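PDB 2YBY: complement factor H from Mus musculus, which regulates the complement system in innate immunity, represented here by its sushi domains 6 and 7. Local coordinates for residues Glu6-Lys11 with Pro23-Ser28; Gly30-Tyr35 with Trp49-Cys54; Asn76-Tyr81 with Lys93-Asn98. The protein carries 1 engineered substitution. One frame throughout, in Å; residues are numbered along the deposited sequence.

Contact 1: residues Glu6-Lys11 with Pro23-Ser28; sequences EFPQFK and PNFPVS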
loop_
_atom_site.group_PDB
_atom_site.type_symbol
_atom_site.label_atom_id
_atom_site.label_comp_id
_atom_site.label_asym_id
_atom_site.label_seq_id
_atom_site.Cartn_x
_atom_site.Cartn_y
_atom_site.Cartn_z
ATOM N N GLU A 6 1.442 -22.777 1.281
ATOM C CA GLU A 6 2.290 -23.033 0.129
ATOM C C GLU A 6 3.095 -21.776 -0.248
ATOM O O GLU A 6 2.846 -20.685 0.281
ATOM C CB GLU A 6 1.453 -23.550 -1.072
ATOM C CG GLU A 6 0.781 -24.902 -0.834
ATOM C CD GLU A 6 1.675 -26.127 -0.813
ATOM O OE1 GLU A 6 2.600 -26.221 -1.651
ATOM O OE2 GLU A 6 1.393 -27.040 -0.006
ATOM N N PHE A 7 4.035 -21.924 -1.202
ATOM C CA PHE A 7 4.876 -20.819 -1.665
ATOM C C PHE A 7 3.967 -19.646 -2.088
ATOM O O PHE A 7 3.073 -19.857 -2.927
ATOM C CB PHE A 7 5.788 -21.281 -2.826
ATOM C CG PHE A 7 6.631 -20.170 -3.409
ATOM C CD1 PHE A 7 7.472 -19.415 -2.602
ATOM C CD2 PHE A 7 6.538 -19.842 -4.758
ATOM C CE1 PHE A 7 8.192 -18.346 -3.133
ATOM C CE2 PHE A 7 7.256 -18.778 -5.276
ATOM C CZ PHE A 7 8.073 -18.048 -4.465
ATOM N N PRO A 8 4.077 -18.464 -1.440
ATOM C CA PRO A 8 3.155 -17.368 -1.759
ATOM C C PRO A 8 3.525 -16.593 -3.003
ATOM O O PRO A 8 4.633 -16.032 -3.083
ATOM C CB PRO A 8 3.228 -16.483 -0.516
ATOM C CG PRO A 8 4.570 -16.668 0.008
ATOM C CD PRO A 8 5.005 -18.075 -0.359
ATOM N N GLN A 9 2.600 -16.562 -3.980
ATOM C CA GLN A 9 2.776 -15.788 -5.221
ATOM C C GLN A 9 1.593 -14.846 -5.371
ATOM O O GLN A 9 0.464 -15.299 -5.335
ATOM C CB GLN A 9 2.888 -16.698 -6.411
ATOM C CG GLN A 9 4.045 -17.658 -6.233
ATOM C CD GLN A 9 4.336 -18.444 -7.477
ATOM O OE1 GLN A 9 5.032 -17.975 -8.371
ATOM N NE2 GLN A 9 3.800 -19.648 -7.551
ATOM N N PHE A 10 1.843 -13.525 -5.456
ATOM C CA PHE A 10 0.773 -12.526 -5.464
ATOM C C PHE A 10 1.126 -11.379 -6.410
ATOM O O PHE A 10 2.261 -11.330 -6.863
ATOM C CB PHE A 10 0.554 -11.994 -4.036
ATOM C CG PHE A 10 1.804 -11.607 -3.274
ATOM C CD1 PHE A 10 2.533 -12.560 -2.560
ATOM C CD2 PHE A 10 2.303 -10.323 -3.341
ATOM C CE1 PHE A 10 3.672 -12.192 -1.843
ATOM C CE2 PHE A 10 3.474 -9.971 -2.669
ATOM C CZ PHE A 10 4.157 -10.912 -1.931
ATOM N N LYS A 11 0.163 -10.513 -6.760
ATOM C CA LYS A 11 0.439 -9.420 -7.683
ATOM C C LYS A 11 1.157 -8.268 -7.041
ATOM O O LYS A 11 0.996 -7.990 -5.849
ATOM C CB LYS A 11 -0.853 -8.870 -8.325
ATOM C CG LYS A 11 -1.553 -9.851 -9.246
ATOM C CD LYS A 11 -2.545 -9.144 -10.179
ATOM C CE LYS A 11 -1.941 -8.746 -11.501
ATOM N NZ LYS A 11 -2.959 -8.122 -12.385
ATOM N N PRO A 23 11.924 -23.488 -2.193
ATOM C CA PRO A 23 11.937 -24.923 -1.824
ATOM C C PRO A 23 11.559 -25.277 -0.376
ATOM O O PRO A 23 11.326 -26.460 -0.075
ATOM C CB PRO A 23 13.389 -25.311 -2.088
ATOM C CG PRO A 23 13.854 -24.329 -3.131
ATOM C CD PRO A 23 13.244 -23.053 -2.693
ATOM N N ASN A 24 11.586 -24.298 0.537
ATOM C CA ASN A 24 11.260 -24.483 1.959
ATOM C C ASN A 24 9.752 -24.732 2.163
ATOM O O ASN A 24 9.352 -25.274 3.189
ATOM C CB ASN A 24 11.668 -23.219 2.741
ATOM C CG ASN A 24 12.053 -23.450 4.175
ATOM O OD1 ASN A 24 11.248 -23.905 4.996
ATOM N ND2 ASN A 24 13.289 -23.098 4.519
ATOM N N PHE A 25 8.934 -24.330 1.186
ATOM C CA PHE A 25 7.477 -24.395 1.239
ATOM C C PHE A 25 6.953 -25.793 0.911
ATOM O O PHE A 25 7.571 -26.504 0.120
ATOM C CB PHE A 25 6.866 -23.315 0.312
ATOM C CG PHE A 25 7.133 -21.935 0.863
ATOM C CD1 PHE A 25 6.305 -21.389 1.820
ATOM C CD2 PHE A 25 8.281 -21.245 0.526
ATOM C CE1 PHE A 25 6.586 -20.147 2.380
ATOM C CE2 PHE A 25 8.562 -20.005 1.100
ATOM C CZ PHE A 25 7.743 -19.499 2.077
ATOM N N PRO A 26 5.808 -26.219 1.485
ATOM C CA PRO A 26 4.965 -25.490 2.443
ATOM C C PRO A 26 5.553 -25.297 3.839
ATOM O O PRO A 26 6.506 -25.970 4.236
ATOM C CB PRO A 26 3.676 -26.304 2.449
ATOM C CG PRO A 26 4.153 -27.718 2.224
ATOM C CD PRO A 26 5.257 -27.564 1.196
ATOM N N VAL A 27 4.982 -24.334 4.586
ATOM C CA VAL A 27 5.470 -23.972 5.910
ATOM C C VAL A 27 4.324 -23.954 6.922
ATOM O O VAL A 27 3.139 -23.915 6.522
ATOM C CB VAL A 27 6.208 -22.594 5.899
ATOM C CG1 VAL A 27 7.440 -22.634 5.008
ATOM C CG2 VAL A 27 5.270 -21.472 5.479
ATOM N N SER A 28 4.670 -23.930 8.216
ATOM C CA SER A 28 3.701 -23.948 9.320
ATOM C C SER A 28 3.113 -22.617 9.690
ATOM O O SER A 28 3.724 -21.570 9.432
ATOM C CB SER A 28 4.330 -24.576 10.558
ATOM O OG SER A 28 4.814 -25.875 10.254
#
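Glu6-Phe7 and Phe25-Pro26 meet as two loop backbones, with Glu6 CA 4.3 Å from Pro26 CA and Phe7 CA 5.3 Å from Phe25 CA, and no hydrogen bond passes between the two segments. Phe25 does most of the touching. From CA, its CB points at the other loop, and the inner end of the side chain lies against the backbone of Phe7, CB coming to 3.5 Å from Phe7 N. Farther out the ring slides under Pro8: Pro8 CD sits over one face, 4.0 Å from the ring centroid and 20° off the normal, a CH-pi contact displaced toward the CE1-CZ rim. The Phe7 ring approaches from another direction. With CG anti to the backbone N (chi1 177°) it crosses Phe25 at a slant, and its CD1 reaches Phe25 CD2 at 3.7 Å. The two ring planes make 58°, an oblique pair, with Phe25 CD2 and CE2 at the edge of the Phe7 ring. On the outer side, the Glu6 chain bends at chi2 and runs beside the Pro26 ring, bringing OE2 to 3.4 Å from Pro26 CB. The peptide bond between Phe25 and Pro26 is cis. Beyond the pair, Phe25 also meets Tyr33 and Leu15, Pro8 packs on Trp59 and Leu52, and the Val27 backbone is hydrogen-bonded to that of Cys5. This is the aromatic and proline-rich apolar packing at the N-terminal end of a sushi (SCR) domain, a small disulfide-bonded beta fold in which loops close over a few short strands.

Contact 2: residues Gly30-Tyr35 with Trp49-Cys54; sequences GNKYSY and WDYLRC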
loop_
_atom_site.group_PDB
_atom_site.type_symbol
_atom_site.label_atom_id
_atom_site.label_comp_id
_atom_site.label_asym_id
_atom_site.label_seq_id
_atom_site.Cartn_x
_atom_site.Cartn_y
_atom_site.Cartn_z
ATOM N N GLY A 30 2.291 -19.474 11.826
ATOM C CA GLY A 30 3.181 -18.704 12.679
ATOM C C GLY A 30 4.411 -18.207 11.944
ATOM O O GLY A 30 4.993 -17.203 12.354
ATOM N N ASN A 31 4.837 -18.878 10.854
ATOM C CA ASN A 31 6.014 -18.432 10.101
ATOM C C ASN A 31 5.662 -17.129 9.386
ATOM O O ASN A 31 4.524 -16.923 8.986
ATOM C CB ASN A 31 6.448 -19.450 9.066
ATOM C CG ASN A 31 7.247 -20.584 9.648
ATOM O OD1 ASN A 31 6.711 -21.470 10.319
ATOM N ND2 ASN A 31 8.551 -20.570 9.426
ATOM N N LYS A 32 6.644 -16.280 9.186
ATOM C CA LYS A 32 6.425 -15.025 8.468
ATOM C C LYS A 32 7.601 -14.750 7.593
ATOM O O LYS A 32 8.707 -15.218 7.869
ATOM C CB LYS A 32 6.143 -13.869 9.419
ATOM C CG LYS A 32 7.310 -13.511 10.322
ATOM C CD LYS A 32 6.924 -12.418 11.319
ATOM C CE LYS A 32 8.092 -11.860 12.086
ATOM N NZ LYS A 32 8.789 -12.859 12.959
ATOM N N TYR A 33 7.372 -14.000 6.498
ATOM C CA TYR A 33 8.426 -13.740 5.529
ATOM C C TYR A 33 8.364 -12.311 5.070
ATOM O O TYR A 33 7.285 -11.845 4.768
ATOM C CB TYR A 33 8.264 -14.678 4.317
ATOM C CG TYR A 33 8.432 -16.126 4.711
ATOM C CD1 TYR A 33 9.695 -16.672 4.867
ATOM C CD2 TYR A 33 7.351 -16.871 5.167
ATOM C CE1 TYR A 33 9.875 -17.968 5.344
ATOM C CE2 TYR A 33 7.522 -18.159 5.676
ATOM C CZ TYR A 33 8.789 -18.704 5.748
ATOM O OH TYR A 33 9.026 -19.939 6.296
ATOM N N SER A 34 9.522 -11.611 4.993
ATOM C CA SER A 34 9.521 -10.240 4.542
ATOM C C SER A 34 9.226 -10.183 3.055
ATOM O O SER A 34 9.634 -11.078 2.301
ATOM C CB SER A 34 10.875 -9.598 4.857
ATOM O OG SER A 34 11.930 -10.301 4.234
ATOM N N TYR A 35 8.532 -9.127 2.612
ATOM C CA TYR A 35 8.226 -8.930 1.205
ATOM C C TYR A 35 8.239 -7.463 0.879
ATOM O O TYR A 35 8.154 -6.611 1.767
ATOM C CB TYR A 35 6.880 -9.576 0.799
ATOM C CG TYR A 35 5.649 -8.838 1.280
ATOM C CD1 TYR A 35 5.105 -9.097 2.521
ATOM C CD2 TYR A 35 5.003 -7.910 0.464
ATOM C CE1 TYR A 35 3.946 -8.453 2.957
ATOM C CE2 TYR A 35 3.875 -7.223 0.905
ATOM C CZ TYR A 35 3.327 -7.525 2.144
ATOM O OH TYR A 35 2.183 -6.912 2.603
ATOM N N TRP A 49 8.395 -2.177 3.266
ATOM C CA TRP A 49 8.349 -3.630 3.229
ATOM C C TRP A 49 7.479 -4.069 4.380
ATOM O O TRP A 49 7.193 -3.270 5.282
ATOM C CB TRP A 49 9.761 -4.234 3.346
ATOM C CG TRP A 49 10.383 -4.017 4.681
ATOM C CD1 TRP A 49 10.992 -2.880 5.123
ATOM C CD2 TRP A 49 10.382 -4.930 5.782
ATOM N NE1 TRP A 49 11.341 -3.013 6.444
ATOM C CE2 TRP A 49 11.012 -4.281 6.867
ATOM C CE3 TRP A 49 9.871 -6.220 5.970
ATOM C CZ2 TRP A 49 11.095 -4.864 8.132
ATOM C CZ3 TRP A 49 9.999 -6.818 7.210
ATOM C CH2 TRP A 49 10.629 -6.150 8.273
ATOM N N ASP A 50 7.058 -5.352 4.403
ATOM C CA ASP A 50 6.297 -5.858 5.565
ATOM C C ASP A 50 6.387 -7.386 5.581
ATOM O O ASP A 50 7.129 -7.955 4.760
ATOM C CB ASP A 50 4.843 -5.341 5.622
ATOM C CG ASP A 50 4.296 -5.122 7.022
ATOM O OD1 ASP A 50 4.656 -5.915 7.939
ATOM O OD2 ASP A 50 3.563 -4.115 7.231
ATOM N N TYR A 51 5.709 -8.033 6.561
ATOM C CA TYR A 51 5.696 -9.482 6.687
ATOM C C TYR A 51 4.414 -10.093 6.113
ATOM O O TYR A 51 3.327 -9.566 6.319
ATOM C CB TYR A 51 5.799 -9.913 8.139
ATOM C CG TYR A 51 7.161 -9.716 8.745
ATOM C CD1 TYR A 51 8.257 -10.441 8.296
ATOM C CD2 TYR A 51 7.367 -8.777 9.744
ATOM C CE1 TYR A 51 9.521 -10.271 8.863
ATOM C CE2 TYR A 51 8.612 -8.614 10.336
ATOM C CZ TYR A 51 9.707 -9.300 9.836
ATOM O OH TYR A 51 10.945 -9.179 10.418
ATOM N N LEU A 52 4.575 -11.196 5.393
ATOM C CA LEU A 52 3.474 -12.032 4.914
ATOM C C LEU A 52 3.424 -13.150 5.942
ATOM O O LEU A 52 4.456 -13.774 6.202
ATOM C CB LEU A 52 3.757 -12.586 3.526
ATOM C CG LEU A 52 2.491 -13.107 2.820
ATOM C CD1 LEU A 52 1.595 -11.981 2.359
ATOM C CD2 LEU A 52 2.839 -14.016 1.683
ATOM N N ARG A 53 2.277 -13.341 6.577
ATOM C CA ARG A 53 2.142 -14.272 7.697
ATOM C C ARG A 53 1.336 -15.478 7.367
ATOM O O ARG A 53 0.253 -15.357 6.808
ATOM C CB ARG A 53 1.500 -13.567 8.883
ATOM C CG ARG A 53 2.406 -12.476 9.464
ATOM C CD ARG A 53 1.687 -11.622 10.486
ATOM N NE ARG A 53 2.519 -10.456 10.818
ATOM C CZ ARG A 53 3.500 -10.440 11.713
ATOM N NH1 ARG A 53 3.781 -11.529 12.430
ATOM N NH2 ARG A 53 4.203 -9.335 11.911
ATOM N N CYS A 54 1.852 -16.655 7.728
ATOM C CA CYS A 54 1.093 -17.888 7.515
ATOM C C CYS A 54 0.115 -18.052 8.700
ATOM O O CYS A 54 0.561 -18.230 9.831
ATOM C CB CYS A 54 2.016 -19.084 7.407
ATOM S SG CYS A 54 1.116 -20.656 7.387
HETATM O O HOH W 1 3.508 -14.364 12.496
HETATM O O HOH W 2 11.220 -11.230 13.067
HETATM O O HOH W 3 1.773 -6.991 5.405
#
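Lys32 and Tyr51 are brought together by their first torsions: chi1 65° puts Lys32 CG between the backbone N and the carbonyl carbon, while chi1 -73° lays the Tyr51 ring back beside its own N. The lysine chain then runs over the ring, with CE 3.6 Å from the Tyr51 centroid in a CH-pi contact and NZ over the same face at 5.0 Å, a cation-pi pair. Trp49 CZ3 lies over the opposite face, toward the rim. On the lysine's side, Arg53 runs beside Lys32, and NH1 comes to 3.5 Å from Lys32 CD; a water joins this nitrogen to Gly30 O. Beneath these groups lie the middle strand 32-37 and the edge strand 50-55 of the sushi domain's three-stranded antiparallel sheet; the axes of 32-35 and 50-54 lie at 148°. Tyr33-Leu52 and Tyr35-Asp50 are hydrogen-bonded pairs, and Leu52 N reaches Tyr33 O at 2.9 Å. Past the last bridge, Cys54 N bonds Asn31 O at 3.0 Å and Gly30 N bonds Cys54 O at 2.9 Å. On the other face, the Tyr35 ring turns its edge to the Leu52 backbone and packs CD1 on Leu52 CB at 3.9 Å. Its OH bonds Pro64 O, and a water links it to Tyr51 O.

Contact 3: residues Asn76-Tyr81 with Lys93-Asn98; sequences NGDSAY and KVQCYN. With EDO (1,2-ethanediol), chain B.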
loop_
_atom_site.group_PDB
_atom_site.type_symbol
_atom_site.label_atom_id
_atom_site.label_comp_id
_atom_site.label_asym_id
_atom_site.label_seq_id
_atom_site.Cartn_x
_atom_site.Cartn_y
_atom_site.Cartn_z
ATOM N N ASN A 76 -1.883 25.237 -5.608
ATOM C CA ASN A 76 -2.808 26.249 -5.066
ATOM C C ASN A 76 -3.368 25.755 -3.727
ATOM O O ASN A 76 -4.542 25.969 -3.428
ATOM C CB ASN A 76 -3.941 26.609 -6.038
ATOM C CG ASN A 76 -3.488 27.432 -7.229
ATOM O OD1 ASN A 76 -2.698 28.370 -7.091
ATOM N ND2 ASN A 76 -4.000 27.127 -8.410
ATOM N N GLY A 77 -2.508 25.119 -2.941
ATOM C CA GLY A 77 -2.884 24.564 -1.650
ATOM C C GLY A 77 -1.687 24.370 -0.750
ATOM O O GLY A 77 -0.538 24.624 -1.128
ATOM N N ASP A 78 -1.945 23.837 0.417
ATOM C CA ASP A 78 -0.931 23.620 1.427
ATOM C C ASP A 78 -0.146 22.309 1.228
ATOM O O ASP A 78 -0.701 21.222 1.432
ATOM C CB ASP A 78 -1.628 23.624 2.798
ATOM C CG ASP A 78 -0.719 23.832 3.983
ATOM O OD1 ASP A 78 0.387 24.357 3.792
ATOM O OD2 ASP A 78 -1.135 23.497 5.113
ATOM N N SER A 79 1.145 22.403 0.849
ATOM C CA SER A 79 1.998 21.231 0.686
ATOM C C SER A 79 2.629 20.813 2.013
ATOM O O SER A 79 2.854 21.666 2.871
ATOM C CB SER A 79 3.101 21.517 -0.333
ATOM O OG SER A 79 2.538 21.815 -1.600
ATOM N N ALA A 80 2.959 19.523 2.154
ATOM C CA ALA A 80 3.662 18.952 3.316
ATOM C C ALA A 80 5.202 19.154 3.154
ATOM O O ALA A 80 5.649 19.497 2.050
ATOM C CB ALA A 80 3.355 17.472 3.420
ATOM N N TYR A 81 6.016 18.917 4.229
ATOM C CA TYR A 81 7.495 19.086 4.155
ATOM C C TYR A 81 8.244 17.844 3.741
ATOM O O TYR A 81 9.422 17.926 3.357
ATOM C CB TYR A 81 8.073 19.606 5.472
ATOM C CG TYR A 81 7.544 20.973 5.844
ATOM C CD1 TYR A 81 7.736 22.067 5.010
ATOM C CD2 TYR A 81 6.898 21.184 7.051
ATOM C CE1 TYR A 81 7.220 23.323 5.333
ATOM C CE2 TYR A 81 6.380 22.434 7.388
ATOM C CZ TYR A 81 6.564 23.508 6.534
ATOM O OH TYR A 81 6.068 24.758 6.837
ATOM N N LYS A 93 -7.882 15.237 3.913
ATOM C CA LYS A 93 -8.500 16.504 3.528
ATOM C C LYS A 93 -7.379 17.438 3.138
ATOM O O LYS A 93 -6.420 17.636 3.894
ATOM C CB LYS A 93 -9.323 17.121 4.660
ATOM C CG LYS A 93 -10.207 18.258 4.167
ATOM C CD LYS A 93 -10.967 18.862 5.326
ATOM C CE LYS A 93 -11.815 20.037 4.885
ATOM N NZ LYS A 93 -13.135 19.608 4.299
ATOM N N VAL A 94 -7.476 17.990 1.929
ATOM C CA VAL A 94 -6.476 18.907 1.403
ATOM C C VAL A 94 -6.949 20.336 1.691
ATOM O O VAL A 94 -8.130 20.632 1.569
ATOM C CB VAL A 94 -6.328 18.637 -0.103
ATOM C CG1 VAL A 94 -5.413 19.625 -0.798
ATOM C CG2 VAL A 94 -5.844 17.218 -0.332
ATOM N N GLN A 95 -6.007 21.199 1.994
ATOM C CA GLN A 95 -6.215 22.599 2.304
ATOM C C GLN A 95 -5.950 23.413 1.028
ATOM O O GLN A 95 -4.799 23.635 0.690
ATOM C CB GLN A 95 -5.259 23.009 3.452
ATOM C CG GLN A 95 -5.054 24.498 3.685
ATOM C CD GLN A 95 -6.192 25.058 4.459
ATOM O OE1 GLN A 95 -6.193 25.015 5.686
ATOM N NE2 GLN A 95 -7.195 25.558 3.755
ATOM N N CYS A 96 -7.008 23.782 0.316
ATOM C CA CYS A 96 -6.919 24.643 -0.878
ATOM C C CYS A 96 -6.914 26.117 -0.451
ATOM O O CYS A 96 -7.378 26.441 0.645
ATOM C CB CYS A 96 -8.070 24.366 -1.835
ATOM S SG CYS A 96 -8.043 22.714 -2.554
ATOM N N TYR A 97 -6.434 27.007 -1.339
ATOM C CA TYR A 97 -6.416 28.462 -1.068
ATOM C C TYR A 97 -7.231 29.298 -2.041
ATOM O O TYR A 97 -7.479 28.878 -3.156
ATOM C CB TYR A 97 -4.971 28.979 -1.155
ATOM C CG TYR A 97 -4.016 28.426 -0.121
ATOM C CD1 TYR A 97 -4.338 28.442 1.233
ATOM C CD2 TYR A 97 -2.728 28.050 -0.471
ATOM C CE1 TYR A 97 -3.433 28.000 2.197
ATOM C CE2 TYR A 97 -1.824 27.585 0.476
ATOM C CZ TYR A 97 -2.179 27.553 1.812
ATOM O OH TYR A 97 -1.289 27.086 2.757
ATOM N N ASN A 98 -7.578 30.534 -1.619
ATOM C CA ASN A 98 -8.155 31.612 -2.418
ATOM C C ASN A 98 -9.352 31.322 -3.319
ATOM O O ASN A 98 -9.439 31.879 -4.423
ATOM C CB ASN A 98 -7.031 32.259 -3.261
ATOM C CG ASN A 98 -5.703 32.433 -2.543
ATOM O OD1 ASN A 98 -5.640 32.918 -1.403
ATOM N ND2 ASN A 98 -4.602 32.056 -3.202
HETATM C C1 EDO B . -2.677 20.034 3.412
HETATM O O1 EDO B . -3.156 20.230 2.073
HETATM C C2 EDO B . -3.789 19.575 4.336
HETATM O O2 EDO B . -3.737 18.153 4.408
#
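Gln95-Tyr97 meets Asn76-Asp78 at the surface of the second sushi domain. Ahead of the meeting point, the carbonyl O of Lys93 takes a 2.8 Å hydrogen bond from O2 of a bound 1,2-ethanediol, a molecule probably left by the crystallisation liquor. Val94 follows, buried against Val74 and Leu102, its CG1 passing near the diol's O1. Gln95 N and O both take part. The N donates to the diol O1 at 3.0 Å in an almost straight bond, and O1 in turn donates to Asp78 O at 2.7 Å, so the small molecule spans the two segments. Gln95 O accepts the N-H of Asp78 at 2.9 Å. The side chain starts toward Asp78, where Gln95 CG packs on Asp78 CB, then bends at chi2 (80°) and carries the amide off to Cys96 O, which NE2 reaches at 3.2 Å. Among CA atoms, Cys96 and Gly77 are the nearest pair, 4.1 Å apart, and the two residues form a single backbone bridge. Cys96 SG turns away into the disulfide with Cys122. Tyr97 N then donates to Asn76 O at 3.0 Å. Its side chain heads back over the first segment: with CG beside its own N (chi1 -64°), the ring leans obliquely across Gly77, CE2 at 3.4 Å from Gly77 C, and carries OH up to the Asp78 side chain, where the carboxylate and ring planes are 43° apart. Two backbone hydrogen bonds cross here, one on each flank of Gly77, whose lack of a side chain permits the close approach, since a CB would clash with Gln95 O. The diol bridges two further backbone groups, a link that belongs to the crystal and not necessarily to the protein in solution.

In the fold
From the N terminus, contact 1 closes a loop through strand 13-15 and helix 18-21, bringing 23-28 back to 6-11. Contact 2 opens after it and closes the excursion between strands 32-37 and 50-55. The two touch: Ser28 O lies near Cys54 SG and Val27 CG1 near Tyr33 OH, and the Cys5-Cys54 disulfide joins the chain just before contact 1 to the end of contact 2, tying these parts of the first sushi repeat. Contact 3 closes a separate loop through strands 84-87 and 91-93 in the second repeat. All three follow in series, none nested or crossing. The centre of contact 3 lies about 37 Å from that of contact 2 and 44 Å from that of contact 1, across the chain's centre.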